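Local atomic coordinates of esterase (Rhizomucor miehei CAU432, PDB entry 4WY8), a protein that hydrolyses carboxylic esters, as a fungal carboxylesterase of the alpha/beta hydrolase fold. Residues V51-K56 / T69-L74; P83-H88 / D137-V142; T108-A113 / I306-V311. All coordinates share one frame; numbering follows the deposited sequence.

From the N terminus, contact 1 comes first. It closes the short hairpin between strands 51-59 and 65-73, with 12 residues between its segments, and is complete before the others begin. Contact 2 then opens on strand 83-87 and closes on helix 130-143, 48 residues on. Contact 3 opens inside that loop, on helix 101-111, and closes only on the C-terminal helix 301-322, so contacts 2 and 3 cross. The hairpin forms one margin of the mixed sheet within this chain, and contact 2 lays helix 130-143 on strand 83-87 inside it. T71 probably bonds to T108 of contact 3, K56 packs on W141 of contact 2, and I84 meets A111 and A113 of contact 3.

Contact 1 (V51-K56 / T69-L74); sequences VYLEEK and TITRPL
The hydroxyl OG1 of T69 donates to E55 OE1 at 3.0 Å and also bonds to N119 ND2, so two groups grip it. The two residues sit across from each other in the beta hairpin of strands 51-59 and 65-73, which forms one end of the main sheet within this chain. The carboxylate reaches the hydroxyl because its chain folds at chi2 (-81°) and lies alongside the threonine. T69 OG1 meets OE1 on the syn side, somewhat out of the carboxylate plane. The other oxygen, OE2, forms a salt bridge to K97. The lysine charge probably helps to keep E55 ionised.

The backbones run antiparallel. Y52 and R72 form one hydrogen-bonded pair, with Y52 N to R72 O at 2.8 Å and R72 N to Y52 O at 2.9 Å. E54 and I70 form the next, and its bond from I70 N to E54 O is nearly straight, 174° at the hydrogen.

L53, T69 and T71 make a small apolar patch on the E55 face. L53 CD1 lies 3.6 Å from the methyl CG2 of T71 and 3.7 Å from CG2 of T69. V51 CG2 meets the same T71 methyl at 4.0 Å. The hydroxyl of T71 is turned to T108, and Y105 of helix 101-111 touches V51 and L53.

On the opposite face Y52 and R72 lie side by side. The touch is by the methylene CG of R72, which approaches the ring obliquely, 4.1 Å from Y52 CD2. The guanidinium, turned nearly at right angles to the ring plane, goes on to the carbonyls of Q79, T76 and N152. Farther along, K56 CB rests on I70 CD1. After P73, the methyl CD2 of L74 comes to 3.7 Å from Y52 N.

Contact 2 (P83-H88 / D137-V142); sequences PIVFFH and DAVVWV
Strand 83-87 and helix 137-142 run nearly antiparallel, at 171°, with V85 facing V139 at a CA to CA distance of 6.8 Å and the axes 9.7 Å apart. No hydrogen bond crosses between them. The contact is made by the methyls of V139 and V142, which meet P83, V85 and F87.

V139 supplies one methyl for two partners. Its CG2 lies 4.1 Å from V85 CG1 and 3.9 Å from F87 CZ. The methyl arrives at the edge of the F87 ring, in the ring plane, and the two side chains cross at about a right angle. With chi1 at -45°, F87 sends its ring back toward the helix, although its CB does not face it. The carbonyl O of V85 lies above one face of the same ring, nearer its border than its middle.

Three residues on, nearly one turn, V142 splits its two methyls. With CG1 anti to the backbone N (chi1 175°), that methyl reaches P83 CB at 4.0 Å, while CG2 faces V85 CG2 at 4.3 Å.

Helix 130-143 belongs to the beta-alpha-beta crossover from strand 114-118 to strand 159-163, the two neighbours of strand 83-87 in the sheet of the alpha/beta hydrolase fold. Residues of both neighbours complete the packing: I116 touches P83 and V142, and V160 touches F87 and V139. F87 also contacts L169 and S170 of helix 165-179, next to the probable nucleophile elbow at S164. The strand leads into H88, whose O bonds to Y120 OH. H88 is the first residue of an HGGG sequence; in related esterases backbone N-H groups of its glycines line the oxyanion hole, and probably here too.

Contact 3 (T108-A113 / I306-V311); sequences TVRARA and ILDHIV
R110 and D308 join the two helices by a salt bridge, with R110 NH1 2.7 Å from D308 OD1. The bond is bent, 137° at the hydrogen. NH1 approaches OD1 from above the carboxylate plane, and the guanidinium and carboxylate planes lie 39° apart. The arginine CD is also close to OD1, at 3.4 Å, so OD1 lies alongside the chain from CD to NH1. L307 CB sits over one face of the guanidinium, 4.0 Å from NH1.

Three residues after D308, V311 packs its methyls against the last turn of helix 101-111. With CG1 anti to the backbone N (chi1 170°), both methyls face R110 and A111: CG1 at the backbone, CG2 at the two CB atoms. V311 CG2 meets R110 CB at 3.9 Å and A111 CB at 4.1 Å. V311 CG1 lies 3.7 Å from R110 O. The CA atoms of A111 and V311, 5.5 Å apart, are the nearest pair of CA atoms.

The contact joins two helices of the alpha/beta hydrolase fold. Helix 101-111 follows strand 83-87, and helix 301-322 is the C-terminal one. Behind the latter, I306 and I310 pack on strand 253-258. Helix 101-111 ends here: R112 leaves helical geometry with a positive phi, and A113 N bonds back to T108 O.

A second shell positions the charged pair. R110 NE forms a salt bridge to E106, one turn earlier, and R110 NH2 bonds to S304 OG, so the guanidinium is held on several sides. D308 OD2 forms a salt bridge to K316 of the second subunit. The two cations, one at each oxygen, would stabilise the carboxylate's negative charge. H309 stacks on H309 of the second subunit, which places helix 301-322 at the dimer interface.

Contact 1 (V51-K56 / T69-L74)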
loop_
_atom_site.group_PDB
_atom_site.type_symbol
_atom_site.label_atom_id
_atom_site.label_comp_id
_atom_site.label_asym_id
_atom_site.label_seq_id
_atom_site.Cartn_x
_atom_site.Cartn_y
_atom_site.Cartn_z
ATOM N N VAL A 51 -11.642 18.542 -14.960
ATOM C CA VAL A 51 -12.583 17.449 -15.129
ATOM C C VAL A 51 -13.824 17.949 -15.818
ATOM O O VAL A 51 -14.169 19.127 -15.741
ATOM C CB VAL A 51 -12.992 16.783 -13.767
ATOM C CG1 VAL A 51 -11.764 16.211 -13.012
ATOM C CG2 VAL A 51 -13.764 17.761 -12.886
ATOM N N TYR A 52 -14.500 17.034 -16.492
ATOM C CA TYR A 52 -15.843 17.265 -16.975
ATOM C C TYR A 52 -16.803 16.955 -15.831
ATOM O O TYR A 52 -16.846 15.813 -15.372
ATOM C CB TYR A 52 -16.130 16.390 -18.206
ATOM C CG TYR A 52 -17.523 16.575 -18.753
ATOM C CD1 TYR A 52 -17.751 17.394 -19.847
ATOM C CD2 TYR A 52 -18.615 15.966 -18.152
ATOM C CE1 TYR A 52 -19.039 17.588 -20.341
ATOM C CE2 TYR A 52 -19.904 16.159 -18.632
ATOM C CZ TYR A 52 -20.107 16.970 -19.722
ATOM O OH TYR A 52 -21.390 17.145 -20.190
ATOM N N LEU A 53 -17.600 17.940 -15.400
ATOM C CA LEU A 53 -18.496 17.735 -14.264
ATOM C C LEU A 53 -19.961 17.872 -14.664
ATOM O O LEU A 53 -20.328 18.753 -15.435
ATOM C CB LEU A 53 -18.158 18.705 -13.121
ATOM C CG LEU A 53 -19.014 18.553 -11.856
ATOM C CD1 LEU A 53 -18.199 18.804 -10.595
ATOM C CD2 LEU A 53 -20.159 19.530 -11.887
ATOM N N GLU A 54 -20.784 16.975 -14.131
ATOM C CA GLU A 54 -22.216 16.948 -14.396
ATOM C C GLU A 54 -22.988 16.805 -13.101
ATOM O O GLU A 54 -22.665 15.944 -12.277
ATOM C CB GLU A 54 -22.574 15.787 -15.343
ATOM C CG GLU A 54 -24.085 15.468 -15.398
ATOM C CD GLU A 54 -24.452 14.314 -16.351
ATOM O OE1 GLU A 54 -25.671 14.062 -16.554
ATOM O OE2 GLU A 54 -23.527 13.625 -16.849
ATOM N N GLU A 55 -24.029 17.612 -12.924
ATOM C CA GLU A 55 -24.869 17.466 -11.738
ATOM C C GLU A 55 -26.116 16.715 -12.197
ATOM O O GLU A 55 -26.759 17.091 -13.174
ATOM C CB GLU A 55 -25.219 18.821 -11.092
ATOM C CG GLU A 55 -24.016 19.621 -10.546
ATOM C CD GLU A 55 -23.540 19.150 -9.164
ATOM O OE1 GLU A 55 -24.128 18.196 -8.620
ATOM O OE2 GLU A 55 -22.567 19.728 -8.614
ATOM N N LYS A 56 -26.422 15.625 -11.502
ATOM C CA LYS A 56 -27.480 14.708 -11.906
ATOM C C LYS A 56 -28.429 14.397 -10.770
ATOM O O LYS A 56 -27.999 14.062 -9.674
ATOM C CB LYS A 56 -26.875 13.403 -12.443
ATOM C CG LYS A 56 -27.915 12.432 -12.979
ATOM C CD LYS A 56 -27.969 12.385 -14.487
ATOM C CE LYS A 56 -29.193 11.577 -14.925
ATOM N NZ LYS A 56 -29.340 11.519 -16.409
ATOM N N THR A 69 -23.121 14.052 -8.036
ATOM C CA THR A 69 -22.128 14.855 -8.760
ATOM C C THR A 69 -21.197 13.893 -9.498
ATOM O O THR A 69 -20.496 13.099 -8.878
ATOM C CB THR A 69 -21.331 15.775 -7.792
ATOM O OG1 THR A 69 -22.251 16.546 -7.015
ATOM C CG2 THR A 69 -20.448 16.722 -8.536
ATOM N N ILE A 70 -21.209 13.935 -10.823
ATOM C CA ILE A 70 -20.429 13.003 -11.614
ATOM C C ILE A 70 -19.259 13.691 -12.289
ATOM O O ILE A 70 -19.450 14.603 -13.105
ATOM C CB ILE A 70 -21.291 12.335 -12.682
ATOM C CG1 ILE A 70 -22.567 11.786 -12.043
ATOM C CG2 ILE A 70 -20.490 11.253 -13.412
ATOM C CD1 ILE A 70 -23.574 11.283 -13.039
ATOM N N THR A 71 -18.041 13.242 -11.991
ATOM C CA THR A 71 -16.871 13.841 -12.633
ATOM C C THR A 71 -16.186 12.822 -13.547
ATOM O O THR A 71 -16.142 11.641 -13.225
ATOM C CB THR A 71 -15.860 14.389 -11.571
ATOM O OG1 THR A 71 -15.625 13.390 -10.586
ATOM C CG2 THR A 71 -16.416 15.631 -10.864
ATOM N N ARG A 72 -15.693 13.255 -14.707
ATOM C CA ARG A 72 -14.906 12.363 -15.564
ATOM C C ARG A 72 -13.749 13.106 -16.225
ATOM O O ARG A 72 -13.776 14.328 -16.293
ATOM C CB ARG A 72 -15.806 11.657 -16.605
ATOM C CG ARG A 72 -16.999 12.406 -17.067
ATOM C CD ARG A 72 -18.070 11.492 -17.713
ATOM N NE ARG A 72 -17.596 10.836 -18.927
ATOM C CZ ARG A 72 -17.915 9.597 -19.291
ATOM N NH1 ARG A 72 -17.431 9.097 -20.425
ATOM N NH2 ARG A 72 -18.715 8.855 -18.525
ATOM N N PRO A 73 -12.732 12.370 -16.721
ATOM C CA PRO A 73 -11.639 13.093 -17.381
ATOM C C PRO A 73 -12.163 13.800 -18.627
ATOM O O PRO A 73 -13.183 13.362 -19.178
ATOM C CB PRO A 73 -10.638 11.987 -17.760
ATOM C CG PRO A 73 -11.049 10.765 -16.977
ATOM C CD PRO A 73 -12.531 10.910 -16.761
ATOM N N LEU A 74 -11.526 14.901 -19.016
ATOM C CA LEU A 74 -11.836 15.572 -20.277
ATOM C C LEU A 74 -11.510 14.640 -21.430
ATOM O O LEU A 74 -10.684 13.734 -21.284
ATOM C CB LEU A 74 -11.044 16.878 -20.403
ATOM C CG LEU A 74 -11.352 17.975 -19.383
ATOM C CD1 LEU A 74 -10.452 19.161 -19.614
ATOM C CD2 LEU A 74 -12.799 18.399 -19.516
#

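Contact 2 (P83-H88 / D137-V142)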
loop_
_atom_site.group_PDB
_atom_site.type_symbol
_atom_site.label_atom_id
_atom_site.label_comp_id
_atom_site.label_asym_id
_atom_site.label_seq_id
_atom_site.Cartn_x
_atom_site.Cartn_y
_atom_site.Cartn_z
ATOM N N PRO A 83 -17.334 2.950 -13.286
ATOM C CA PRO A 83 -17.917 3.891 -12.338
ATOM C C PRO A 83 -17.413 3.639 -10.927
ATOM O O PRO A 83 -17.302 2.492 -10.485
ATOM C CB PRO A 83 -19.419 3.618 -12.460
ATOM C CG PRO A 83 -19.493 2.145 -12.778
ATOM C CD PRO A 83 -18.196 1.773 -13.505
ATOM N N ILE A 84 -17.033 4.715 -10.258
ATOM C CA ILE A 84 -16.679 4.672 -8.860
ATOM C C ILE A 84 -17.711 5.473 -8.102
ATOM O O ILE A 84 -17.764 6.692 -8.230
ATOM C CB ILE A 84 -15.287 5.276 -8.616
ATOM C CG1 ILE A 84 -14.223 4.517 -9.402
ATOM C CG2 ILE A 84 -14.935 5.306 -7.117
ATOM C CD1 ILE A 84 -12.839 5.158 -9.296
ATOM N N VAL A 85 -18.521 4.800 -7.298
ATOM C CA VAL A 85 -19.487 5.491 -6.483
ATOM C C VAL A 85 -18.831 5.835 -5.153
ATOM O O VAL A 85 -18.402 4.956 -4.403
ATOM C CB VAL A 85 -20.749 4.646 -6.255
ATOM C CG1 VAL A 85 -21.794 5.486 -5.570
ATOM C CG2 VAL A 85 -21.287 4.141 -7.596
ATOM N N PHE A 86 -18.773 7.127 -4.865
ATOM C CA PHE A 86 -17.945 7.635 -3.780
ATOM C C PHE A 86 -18.801 8.211 -2.670
ATOM O O PHE A 86 -19.689 9.019 -2.930
ATOM C CB PHE A 86 -16.968 8.700 -4.320
ATOM C CG PHE A 86 -15.906 9.096 -3.347
ATOM C CD1 PHE A 86 -16.148 10.101 -2.407
ATOM C CD2 PHE A 86 -14.662 8.491 -3.371
ATOM C CE1 PHE A 86 -15.175 10.478 -1.496
ATOM C CE2 PHE A 86 -13.674 8.866 -2.445
ATOM C CZ PHE A 86 -13.940 9.870 -1.514
ATOM N N PHE A 87 -18.513 7.804 -1.438
ATOM C CA PHE A 87 -19.182 8.323 -0.240
ATOM C C PHE A 87 -18.183 9.057 0.664
ATOM O O PHE A 87 -17.174 8.480 1.154
ATOM C CB PHE A 87 -19.877 7.197 0.533
ATOM C CG PHE A 87 -20.648 6.250 -0.351
ATOM C CD1 PHE A 87 -21.635 6.723 -1.207
ATOM C CD2 PHE A 87 -20.373 4.892 -0.340
ATOM C CE1 PHE A 87 -22.336 5.845 -2.054
ATOM C CE2 PHE A 87 -21.078 4.016 -1.161
ATOM C CZ PHE A 87 -22.058 4.495 -2.023
ATOM N N HIS A 88 -18.452 10.351 0.857
ATOM C CA HIS A 88 -17.498 11.213 1.529
ATOM C C HIS A 88 -17.579 11.097 3.031
ATOM O O HIS A 88 -18.615 10.713 3.590
ATOM C CB HIS A 88 -17.691 12.683 1.102
ATOM C CG HIS A 88 -18.969 13.308 1.579
ATOM N ND1 HIS A 88 -19.129 13.787 2.862
ATOM C CD2 HIS A 88 -20.121 13.600 0.925
ATOM C CE1 HIS A 88 -20.336 14.309 2.990
ATOM N NE2 HIS A 88 -20.961 14.209 1.826
ATOM N N ASP A 137 -29.502 3.257 -2.781
ATOM C CA ASP A 137 -30.323 3.625 -3.931
ATOM C C ASP A 137 -29.491 4.168 -5.102
ATOM O O ASP A 137 -29.807 3.924 -6.276
ATOM C CB ASP A 137 -31.359 4.672 -3.537
ATOM C CG ASP A 137 -32.589 4.069 -2.877
ATOM O OD1 ASP A 137 -32.755 2.826 -2.917
ATOM O OD2 ASP A 137 -33.400 4.855 -2.331
ATOM N N ALA A 138 -28.455 4.934 -4.788
ATOM C CA ALA A 138 -27.560 5.458 -5.824
ATOM C C ALA A 138 -26.778 4.351 -6.544
ATOM O O ALA A 138 -26.684 4.346 -7.772
ATOM C CB ALA A 138 -26.606 6.458 -5.226
ATOM N N VAL A 139 -26.210 3.419 -5.784
ATOM C CA VAL A 139 -25.521 2.278 -6.396
ATOM C C VAL A 139 -26.474 1.456 -7.271
ATOM O O VAL A 139 -26.142 1.093 -8.406
ATOM C CB VAL A 139 -24.894 1.354 -5.331
ATOM C CG1 VAL A 139 -24.314 0.088 -5.976
ATOM C CG2 VAL A 139 -23.822 2.098 -4.529
ATOM N N VAL A 140 -27.666 1.175 -6.745
ATOM C CA VAL A 140 -28.681 0.422 -7.486
ATOM C C VAL A 140 -29.044 1.133 -8.778
ATOM O O VAL A 140 -29.210 0.496 -9.819
ATOM C CB VAL A 140 -29.963 0.206 -6.635
ATOM C CG1 VAL A 140 -31.115 -0.326 -7.495
ATOM C CG2 VAL A 140 -29.676 -0.718 -5.476
ATOM N N TRP A 141 -29.149 2.455 -8.710
ATOM C CA TRP A 141 -29.437 3.259 -9.893
ATOM C C TRP A 141 -28.306 3.145 -10.929
ATOM O O TRP A 141 -28.568 2.907 -12.105
ATOM C CB TRP A 141 -29.670 4.712 -9.504
ATOM C CG TRP A 141 -30.213 5.561 -10.630
ATOM C CD1 TRP A 141 -31.523 5.833 -10.883
ATOM C CD2 TRP A 141 -29.458 6.248 -11.645
ATOM N NE1 TRP A 141 -31.634 6.627 -11.994
ATOM C CE2 TRP A 141 -30.385 6.900 -12.481
ATOM C CE3 TRP A 141 -28.091 6.364 -11.933
ATOM C CZ2 TRP A 141 -29.990 7.673 -13.583
ATOM C CZ3 TRP A 141 -27.701 7.126 -13.028
ATOM C CH2 TRP A 141 -28.649 7.768 -13.841
ATOM N N VAL A 142 -27.058 3.305 -10.490
ATOM C CA VAL A 142 -25.916 3.225 -11.402
ATOM C C VAL A 142 -25.760 1.838 -12.041
ATOM O O VAL A 142 -25.424 1.733 -13.230
ATOM C CB VAL A 142 -24.570 3.617 -10.694
ATOM C CG1 VAL A 142 -23.368 3.406 -11.628
ATOM C CG2 VAL A 142 -24.605 5.066 -10.214
#

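Contact 3 (T108-A113 / I306-V311)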
loop_
_atom_site.group_PDB
_atom_site.type_symbol
_atom_site.label_atom_id
_atom_site.label_comp_id
_atom_site.label_asym_id
_atom_site.label_seq_id
_atom_site.Cartn_x
_atom_site.Cartn_y
_atom_site.Cartn_z
ATOM N N THR A 108 -10.494 10.840 -10.167
ATOM C CA THR A 108 -11.091 10.882 -11.487
ATOM C C THR A 108 -10.041 10.811 -12.571
ATOM O O THR A 108 -10.132 9.941 -13.455
ATOM C CB THR A 108 -11.917 12.160 -11.693
ATOM O OG1 THR A 108 -13.009 12.192 -10.755
ATOM C CG2 THR A 108 -12.428 12.223 -13.133
ATOM N N VAL A 109 -9.035 11.691 -12.531
ATOM C CA VAL A 109 -8.104 11.666 -13.672
ATOM C C VAL A 109 -7.040 10.584 -13.562
ATOM O O VAL A 109 -6.532 10.096 -14.586
ATOM C CB VAL A 109 -7.387 13.020 -13.877
ATOM C CG1 VAL A 109 -8.430 14.137 -14.075
ATOM C CG2 VAL A 109 -6.506 13.338 -12.676
ATOM N N ARG A 110 -6.705 10.164 -12.348
ATOM C CA ARG A 110 -5.697 9.113 -12.220
ATOM C C ARG A 110 -6.287 7.755 -12.595
ATOM O O ARG A 110 -5.632 6.958 -13.228
ATOM C CB ARG A 110 -5.116 9.072 -10.813
ATOM C CG ARG A 110 -4.264 10.294 -10.472
ATOM C CD ARG A 110 -3.645 10.142 -9.091
ATOM N NE ARG A 110 -3.235 11.420 -8.510
ATOM C CZ ARG A 110 -2.304 11.552 -7.567
ATOM N NH1 ARG A 110 -1.665 10.476 -7.104
ATOM N NH2 ARG A 110 -2.023 12.756 -7.074
ATOM N N ALA A 111 -7.529 7.498 -12.212
ATOM C CA ALA A 111 -8.149 6.211 -12.509
ATOM C C ALA A 111 -8.784 6.216 -13.893
ATOM O O ALA A 111 -9.106 5.159 -14.430
ATOM C CB ALA A 111 -9.200 5.860 -11.447
ATOM N N ARG A 112 -8.940 7.406 -14.471
ATOM C CA ARG A 112 -9.681 7.574 -15.726
ATOM C C ARG A 112 -11.049 6.925 -15.587
ATOM O O ARG A 112 -11.415 6.035 -16.350
ATOM C CB ARG A 112 -8.903 6.996 -16.923
ATOM C CG ARG A 112 -7.683 7.833 -17.280
ATOM C CD ARG A 112 -7.051 7.450 -18.626
ATOM N NE ARG A 112 -7.971 7.662 -19.739
ATOM C CZ ARG A 112 -8.166 8.843 -20.318
ATOM N NH1 ARG A 112 -7.508 9.912 -19.885
ATOM N NH2 ARG A 112 -9.021 8.954 -21.319
ATOM N N ALA A 113 -11.781 7.366 -14.575
ATOM C CA ALA A 113 -13.052 6.766 -14.218
ATOM C C ALA A 113 -14.089 7.850 -14.119
ATOM O O ALA A 113 -13.738 9.037 -14.074
ATOM C CB ALA A 113 -12.935 6.023 -12.898
ATOM N N ILE A 306 -1.075 7.265 -1.755
ATOM C CA ILE A 306 -2.197 6.403 -1.430
ATOM C C ILE A 306 -3.158 6.347 -2.586
ATOM O O ILE A 306 -3.616 5.261 -2.937
ATOM C CB ILE A 306 -2.919 6.869 -0.152
ATOM C CG1 ILE A 306 -2.082 6.542 1.084
ATOM C CG2 ILE A 306 -4.300 6.215 0.006
ATOM C CD1 ILE A 306 -2.637 7.250 2.367
ATOM N N LEU A 307 -3.444 7.484 -3.211
ATOM C CA LEU A 307 -4.298 7.464 -4.409
ATOM C C LEU A 307 -3.688 6.652 -5.562
ATOM O O LEU A 307 -4.412 5.949 -6.273
ATOM C CB LEU A 307 -4.609 8.882 -4.883
ATOM C CG LEU A 307 -5.612 9.640 -4.015
ATOM C CD1 LEU A 307 -6.000 10.891 -4.757
ATOM C CD2 LEU A 307 -6.847 8.801 -3.741
ATOM N N ASP A 308 -2.374 6.742 -5.766
ATOM C CA ASP A 308 -1.744 5.915 -6.800
ATOM C C ASP A 308 -1.916 4.402 -6.502
ATOM O O ASP A 308 -2.156 3.578 -7.401
ATOM C CB ASP A 308 -0.257 6.272 -6.935
ATOM C CG ASP A 308 -0.035 7.644 -7.589
ATOM O OD1 ASP A 308 -0.963 8.154 -8.279
ATOM O OD2 ASP A 308 1.076 8.211 -7.398
ATOM N N HIS A 309 -1.802 4.061 -5.224
ATOM C CA HIS A 309 -2.051 2.706 -4.757
ATOM C C HIS A 309 -3.480 2.232 -5.029
ATOM O O HIS A 309 -3.702 1.157 -5.619
ATOM C CB HIS A 309 -1.747 2.641 -3.276
ATOM C CG HIS A 309 -1.863 1.275 -2.703
ATOM N ND1 HIS A 309 -1.636 1.013 -1.373
ATOM C CD2 HIS A 309 -2.162 0.087 -3.285
ATOM C CE1 HIS A 309 -1.785 -0.287 -1.155
ATOM N NE2 HIS A 309 -2.109 -0.865 -2.295
ATOM N N ILE A 310 -4.448 3.032 -4.595
ATOM C CA ILE A 310 -5.854 2.744 -4.845
ATOM C C ILE A 310 -6.119 2.534 -6.330
ATOM O O ILE A 310 -6.838 1.617 -6.717
ATOM C CB ILE A 310 -6.757 3.890 -4.326
ATOM C CG1 ILE A 310 -6.765 3.903 -2.789
ATOM C CG2 ILE A 310 -8.192 3.755 -4.829
ATOM C CD1 ILE A 310 -7.409 5.140 -2.216
ATOM N N VAL A 311 -5.525 3.380 -7.162
ATOM C CA VAL A 311 -5.717 3.256 -8.590
ATOM C C VAL A 311 -5.118 1.959 -9.124
ATOM O O VAL A 311 -5.752 1.284 -9.941
ATOM C CB VAL A 311 -5.111 4.459 -9.324
ATOM C CG1 VAL A 311 -5.098 4.216 -10.854
ATOM C CG2 VAL A 311 -5.899 5.703 -8.970
#